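PDB 5K29: bromo domain-containing protein from Trypanosoma brucei brucei, which probably binds acetylated lysines on histones or other proteins through the N-terminal bromodomain seen here, although its exact role is not established. Local coordinates for residues Leu8-Glu13 against Ala115-Lys120. Residues are numbered along the deposited sequence; the frame is centred on the assembly and turned at random.
Sequences LLYPRE and AYISQK
Tyr10 and Lys120 mark the nearest backbone approach, 9.1 Å from Tyr10 CA to Lys120 CA, so side chains bridge the gap. The loop 8-11 leads into helix 12-21, with Pro11 as its N-cap; 115-120 belongs to the long C-terminal helix 97-122. The Tyr10 side chain sets out toward that helix, and its ring meets Tyr116 in a T-shaped stack: the edge of Tyr116 is directed at one face of Tyr10, with planes at 69° and ring centroids 5.2 Å apart. CE2 of Tyr116 sits off-centre over that face, 3.6 Å from CD1 of Tyr10, and Tyr116 OH passes 3.2 Å from the same CD1. A chi1 of 170° turns the Tyr116 ring away from its own N and carries CE2 and OH there. Lys120, its chain bent at chi2 and chi3, lays CG over a face of Tyr116; its CE lies 3.6 Å from Tyr10 CD1, near the Tyr10 ring plane. Tyr10 OH is hydrogen-bonded to Val72 O, while Glu14 OE1 accepts a hydrogen bond from Tyr116 OH and forms a salt bridge with Lys120 NZ. Aromatic packing thus joins the N-terminal lead-in to the last bundle helix, and Glu14, on helix 12-21, probably ties Tyr116 and Lys120 to the first.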
ATOM      1  N   LEU A   8     -16.032   5.662  -9.679  1.00105.62           N
ATOM      2  CA  LEU A   8     -14.768   4.944  -9.868  1.00100.49           C
ATOM      3  C   LEU A   8     -13.779   5.861 -10.575  1.00100.60           C
ATOM      4  O   LEU A   8     -13.977   6.213 -11.744  1.00103.47           O
ATOM      5  CB  LEU A   8     -14.987   3.639 -10.662  1.00103.03           C
ATOM      6  CG  LEU A   8     -13.833   2.632 -10.661  1.00103.85           C
ATOM      7  N   LEU A   9     -12.748   6.290  -9.835  1.00 90.01           N
ATOM      8  CA  LEU A   9     -11.719   7.198 -10.328  1.00 87.27           C
ATOM      9  C   LEU A   9     -10.567   6.469 -11.016  1.00 87.69           C
ATOM     10  O   LEU A   9     -10.071   6.941 -12.041  1.00 87.38           O
ATOM     11  CB  LEU A   9     -11.203   8.087  -9.183  1.00 84.18           C
ATOM     12  CG  LEU A   9     -12.194   9.133  -8.643  1.00 91.15           C
ATOM     13  CD1 LEU A   9     -11.908   9.450  -7.209  1.00 87.89           C
ATOM     14  CD2 LEU A   9     -12.188  10.413  -9.486  1.00 96.67           C
ATOM     15  N   TYR A  10     -10.140   5.322 -10.453  1.00 82.08           N
ATOM     16  CA  TYR A  10      -9.035   4.537 -10.994  1.00 79.86           C
ATOM     17  C   TYR A  10      -9.461   3.094 -11.298  1.00 84.66           C
ATOM     18  O   TYR A  10     -10.123   2.473 -10.458  1.00 83.44           O
ATOM     19  CB  TYR A  10      -7.817   4.556 -10.044  1.00 76.20           C
ATOM     20  CG  TYR A  10      -7.438   5.925  -9.509  1.00 76.33           C
ATOM     21  CD1 TYR A  10      -6.808   6.862 -10.322  1.00 79.62           C
ATOM     22  CD2 TYR A  10      -7.702   6.280  -8.187  1.00 74.80           C
ATOM     23  CE1 TYR A  10      -6.440   8.115  -9.835  1.00 79.11           C
ATOM     24  CE2 TYR A  10      -7.353   7.539  -7.691  1.00 74.43           C
ATOM     25  CZ  TYR A  10      -6.722   8.455  -8.523  1.00 81.78           C
ATOM     26  OH  TYR A  10      -6.361   9.704  -8.070  1.00 77.17           O
ATOM     27  N   PRO A  11      -9.080   2.541 -12.480  1.00 83.17           N
ATOM     28  CA  PRO A  11      -9.453   1.147 -12.793  1.00 85.22           C
ATOM     29  C   PRO A  11      -8.740   0.102 -11.931  1.00 86.71           C
ATOM     30  O   PRO A  11      -7.616   0.333 -11.463  1.00 82.90           O
ATOM     31  CB  PRO A  11      -9.082   0.993 -14.270  1.00 89.81           C
ATOM     32  CG  PRO A  11      -8.057   2.029 -14.523  1.00 92.23           C
ATOM     33  CD  PRO A  11      -8.313   3.161 -13.583  1.00 85.46           C
ATOM     34  N   ARG A  12      -9.399  -1.062 -11.747  1.00 85.12           N
ATOM     35  CA  ARG A  12      -8.907  -2.197 -10.966  1.00 82.73           C
ATOM     36  C   ARG A  12      -7.514  -2.642 -11.424  1.00 85.67           C
ATOM     37  O   ARG A  12      -6.649  -2.858 -10.577  1.00 82.30           O
ATOM     38  CB  ARG A  12      -9.908  -3.361 -11.017  1.00 85.52           C
ATOM     39  N   GLU A  13      -7.283  -2.728 -12.754  1.00 84.99           N
ATOM     40  CA  GLU A  13      -5.994  -3.121 -13.343  1.00 84.65           C
ATOM     41  C   GLU A  13      -4.821  -2.240 -12.860  1.00 83.71           C
ATOM     42  O   GLU A  13      -3.738  -2.765 -12.568  1.00 81.42           O
ATOM     43  CB  GLU A  13      -6.068  -3.142 -14.885  1.00 90.21           C
ATOM     44  N   ALA A 115       3.251   9.098  -6.210  1.00 59.33           N
ATOM     45  CA  ALA A 115       3.769   9.220  -7.575  1.00 60.95           C
ATOM     46  C   ALA A 115       2.687   8.748  -8.536  1.00 63.96           C
ATOM     47  O   ALA A 115       2.546   9.320  -9.605  1.00 65.63           O
ATOM     48  CB  ALA A 115       5.008   8.366  -7.746  1.00 62.50           C
ATOM     49  N   TYR A 116       1.912   7.716  -8.155  1.00 57.98           N
ATOM     50  CA  TYR A 116       0.825   7.245  -9.012  1.00 58.74           C
ATOM     51  C   TYR A 116      -0.214   8.399  -9.208  1.00 62.94           C
ATOM     52  O   TYR A 116      -0.599   8.685 -10.337  1.00 63.63           O
ATOM     53  CB  TYR A 116       0.170   5.972  -8.444  1.00 57.75           C
ATOM     54  CG  TYR A 116      -1.105   5.611  -9.179  1.00 61.39           C
ATOM     55  CD1 TYR A 116      -1.068   4.889 -10.371  1.00 63.89           C
ATOM     56  CD2 TYR A 116      -2.346   6.054  -8.723  1.00 62.87           C
ATOM     57  CE1 TYR A 116      -2.230   4.613 -11.084  1.00 65.36           C
ATOM     58  CE2 TYR A 116      -3.513   5.795  -9.437  1.00 66.04           C
ATOM     59  CZ  TYR A 116      -3.454   5.041 -10.597  1.00 74.91           C
ATOM     60  OH  TYR A 116      -4.608   4.744 -11.276  1.00 80.74           O
ATOM     61  N   ILE A 117      -0.672   9.005  -8.098  1.00 58.94           N
ATOM     62  CA  ILE A 117      -1.602  10.151  -8.034  1.00 60.76           C
ATOM     63  C   ILE A 117      -1.047  11.328  -8.846  1.00 67.27           C
ATOM     64  O   ILE A 117      -1.761  11.861  -9.693  1.00 70.05           O
ATOM     65  CB  ILE A 117      -1.856  10.558  -6.558  1.00 62.55           C
ATOM     66  CG1 ILE A 117      -2.610   9.469  -5.785  1.00 61.06           C
ATOM     67  CG2 ILE A 117      -2.572  11.886  -6.482  1.00 66.58           C
ATOM     68  CD1 ILE A 117      -2.573   9.663  -4.232  1.00 64.58           C
ATOM     69  N   SER A 118       0.237  11.700  -8.613  1.00 65.12           N
ATOM     70  CA  SER A 118       0.942  12.768  -9.333  1.00 69.36           C
ATOM     71  C   SER A 118       0.974  12.469 -10.827  1.00 76.67           C
ATOM     72  O   SER A 118       0.850  13.393 -11.624  1.00 80.13           O
ATOM     73  CB  SER A 118       2.381  12.896  -8.850  1.00 74.51           C
ATOM     74  OG  SER A 118       2.464  13.046  -7.444  1.00 89.49           O
ATOM     75  N   GLN A 119       1.167  11.188 -11.212  1.00 71.65           N
ATOM     76  CA  GLN A 119       1.211  10.797 -12.627  1.00 73.91           C
ATOM     77  C   GLN A 119      -0.164  10.917 -13.294  1.00 77.63           C
ATOM     78  O   GLN A 119      -0.224  11.385 -14.411  1.00 79.88           O
ATOM     79  CB  GLN A 119       1.803   9.395 -12.809  1.00 74.59           C
ATOM     80  CG  GLN A 119       3.326   9.353 -12.737  1.00 93.71           C
ATOM     81  N   LYS A 120      -1.262  10.523 -12.601  1.00 72.64           N
ATOM     82  CA  LYS A 120      -2.641  10.646 -13.109  1.00 74.02           C
ATOM     83  C   LYS A 120      -3.023  12.125 -13.307  1.00 83.74           C
ATOM     84  O   LYS A 120      -3.628  12.471 -14.325  1.00 88.02           O
ATOM     85  CB  LYS A 120      -3.662   9.928 -12.185  1.00 72.01           C
ATOM     86  CG  LYS A 120      -3.515   8.408 -12.117  1.00 80.97           C
ATOM     87  CD  LYS A 120      -3.851   7.651 -13.427  1.00 93.13           C
ATOM     88  CE  LYS A 120      -5.319   7.354 -13.611  1.00103.00           C
ATOM     89  NZ  LYS A 120      -5.563   6.533 -14.825  1.00114.13           N
TER